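Local coordinates for beta-Lactamase/D-Alanine Carboxypeptidase (PDB 5EVI), which probably hydrolyses the beta-lactam ring of antibiotics to a substituted beta-amino acid, as a class C (AmpC-type) serine beta-lactamase, at residues G85-T90 with I108-L113. Sequence-based numbering, arbitrary orientation.
Sequences GRLSLT and IPVFHL
The carbonyl oxygen of Leu89 accepts a hydrogen bond from Phe111 N, with 3.1 Å between Leu89 O and Phe111 N. The bond is bent, with 138° at the hydrogen, and the donor sits about 30° off the carbonyl plane. Val110 N also lies 3.1 Å from Leu89 O. Carbon packs round the same oxygen: Val110 CB comes within 3.4 Å of Leu89 O, and the Phe111 ring turns its edge to it, with the oxygen near the ring plane. Holding CG between its own backbone N and carbonyl carbon (chi1 74°), Phe111 swings the ring so that its CD2 edge lies by Leu89 O; one ring face meets the His112 imidazole, and the ring also meets Tyr263. Phe111 CB itself packs 4.1 Å from Leu89 CB. In this class C beta-lactamase fold the contact belongs to the helical region, where the chain leaving helix 70-83 through a Schellman motif at Gly85 runs alongside segment 108-113, which leads into the short helix 112-115. On the buried side the side chains of Leu89 and Val110 cross at about a right angle, Leu89 CD2 touching Val110 CG1 at 3.7 Å; Leu87 CD2 approaches the same methyl more loosely, at 4.2 Å. Both leucines also rest on helix 70-83, and Val110 reaches Leu162 of helix 156-169. Toward the exposed end, Pro109 CB lies 3.7 Å from Thr90 O.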
loop_
_atom_site.group_PDB
_atom_site.type_symbol
_atom_site.label_atom_id
_atom_site.label_comp_id
_atom_site.label_asym_id
_atom_site.label_seq_id
_atom_site.Cartn_x
_atom_site.Cartn_y
_atom_site.Cartn_z
ATOM N N GLY D 85 14.816 4.762 -16.910
ATOM C CA GLY D 85 14.775 4.251 -18.277
ATOM C C GLY D 85 14.760 2.737 -18.423
ATOM O O GLY D 85 15.045 2.229 -19.506
ATOM N N ARG D 86 14.412 2.020 -17.351
ATOM C CA ARG D 86 14.474 0.552 -17.327
ATOM C C ARG D 86 13.125 -0.127 -17.603
ATOM O O ARG D 86 13.097 -1.323 -17.900
ATOM C CB ARG D 86 15.014 0.054 -15.976
ATOM C CG ARG D 86 16.230 0.794 -15.426
ATOM C CD ARG D 86 17.418 0.808 -16.380
ATOM N NE ARG D 86 17.977 -0.524 -16.608
ATOM C CZ ARG D 86 18.775 -1.191 -15.766
ATOM N NH1 ARG D 86 19.219 -2.399 -16.106
ATOM N NH2 ARG D 86 19.137 -0.678 -14.588
ATOM N N LEU D 87 12.021 0.617 -17.506
ATOM C CA LEU D 87 10.683 0.020 -17.540
ATOM C C LEU D 87 9.621 1.033 -18.000
ATOM O O LEU D 87 9.057 1.760 -17.185
ATOM C CB LEU D 87 10.345 -0.536 -16.139
ATOM C CG LEU D 87 9.375 -1.711 -15.950
ATOM C CD1 LEU D 87 8.819 -1.679 -14.530
ATOM C CD2 LEU D 87 8.235 -1.736 -16.955
ATOM N N SER D 88 9.346 1.076 -19.303
ATOM C CA SER D 88 8.246 1.897 -19.829
ATOM C C SER D 88 6.924 1.163 -19.575
ATOM O O SER D 88 6.632 0.152 -20.223
ATOM C CB SER D 88 8.428 2.198 -21.323
ATOM O OG SER D 88 7.498 3.175 -21.767
ATOM N N LEU D 89 6.139 1.670 -18.622
ATOM C CA LEU D 89 4.889 1.024 -18.196
ATOM C C LEU D 89 3.822 0.913 -19.298
ATOM O O LEU D 89 2.967 0.027 -19.235
ATOM C CB LEU D 89 4.299 1.737 -16.964
ATOM C CG LEU D 89 5.104 1.672 -15.655
ATOM C CD1 LEU D 89 4.531 2.621 -14.612
ATOM C CD2 LEU D 89 5.151 0.259 -15.096
ATOM N N THR D 90 3.876 1.795 -20.301
ATOM C CA THR D 90 2.951 1.736 -21.443
ATOM C C THR D 90 3.252 0.597 -22.437
ATOM O O THR D 90 2.374 0.230 -23.213
ATOM C CB THR D 90 2.899 3.076 -22.211
ATOM O OG1 THR D 90 4.204 3.419 -22.688
ATOM C CG2 THR D 90 2.385 4.177 -21.310
ATOM N N ILE D 108 -0.942 -6.999 -23.154
ATOM C CA ILE D 108 -1.581 -5.941 -22.354
ATOM C C ILE D 108 -0.490 -5.028 -21.784
ATOM O O ILE D 108 0.531 -5.534 -21.311
ATOM C CB ILE D 108 -2.405 -6.536 -21.181
ATOM C CG1 ILE D 108 -3.508 -7.456 -21.715
ATOM C CG2 ILE D 108 -3.029 -5.435 -20.321
ATOM C CD1 ILE D 108 -4.062 -8.415 -20.686
ATOM N N PRO D 109 -0.701 -3.687 -21.813
ATOM C CA PRO D 109 0.286 -2.780 -21.188
ATOM C C PRO D 109 0.556 -3.069 -19.692
ATOM O O PRO D 109 -0.343 -3.508 -18.974
ATOM C CB PRO D 109 -0.340 -1.392 -21.384
ATOM C CG PRO D 109 -1.202 -1.527 -22.605
ATOM C CD PRO D 109 -1.728 -2.937 -22.572
ATOM N N VAL D 110 1.787 -2.804 -19.249
ATOM C CA VAL D 110 2.249 -3.148 -17.887
ATOM C C VAL D 110 1.502 -2.368 -16.795
ATOM O O VAL D 110 1.251 -2.919 -15.714
ATOM C CB VAL D 110 3.782 -2.940 -17.740
ATOM C CG1 VAL D 110 4.270 -3.114 -16.297
ATOM C CG2 VAL D 110 4.554 -3.893 -18.648
ATOM N N PHE D 111 1.141 -1.114 -17.074
ATOM C CA PHE D 111 0.539 -0.239 -16.051
ATOM C C PHE D 111 -0.727 -0.824 -15.436
ATOM O O PHE D 111 -0.974 -0.653 -14.244
ATOM C CB PHE D 111 0.292 1.184 -16.576
ATOM C CG PHE D 111 -0.863 1.327 -17.535
ATOM C CD1 PHE D 111 -2.146 1.620 -17.069
ATOM C CD2 PHE D 111 -0.660 1.247 -18.911
ATOM C CE1 PHE D 111 -3.204 1.789 -17.952
ATOM C CE2 PHE D 111 -1.725 1.420 -19.802
ATOM C CZ PHE D 111 -2.991 1.690 -19.318
ATOM N N HIS D 112 -1.502 -1.543 -16.248
ATOM C CA HIS D 112 -2.717 -2.219 -15.778
ATOM C C HIS D 112 -2.541 -3.153 -14.568
ATOM O O HIS D 112 -3.537 -3.506 -13.925
ATOM C CB HIS D 112 -3.318 -3.065 -16.902
ATOM C CG HIS D 112 -3.939 -2.265 -17.996
ATOM N ND1 HIS D 112 -5.093 -1.534 -17.826
ATOM C CD2 HIS D 112 -3.558 -2.080 -19.279
ATOM C CE1 HIS D 112 -5.410 -0.947 -18.969
ATOM N NE2 HIS D 112 -4.483 -1.247 -19.858
ATOM N N LEU D 113 -1.316 -3.608 -14.316
ATOM C CA LEU D 113 -1.028 -4.487 -13.180
ATOM C C LEU D 113 -0.946 -3.735 -11.857
ATOM O O LEU D 113 -1.041 -4.354 -10.806
ATOM C CB LEU D 113 0.310 -5.197 -13.379
ATOM C CG LEU D 113 0.511 -6.114 -14.594
ATOM C CD1 LEU D 113 1.990 -6.388 -14.772
ATOM C CD2 LEU D 113 -0.249 -7.418 -14.418
#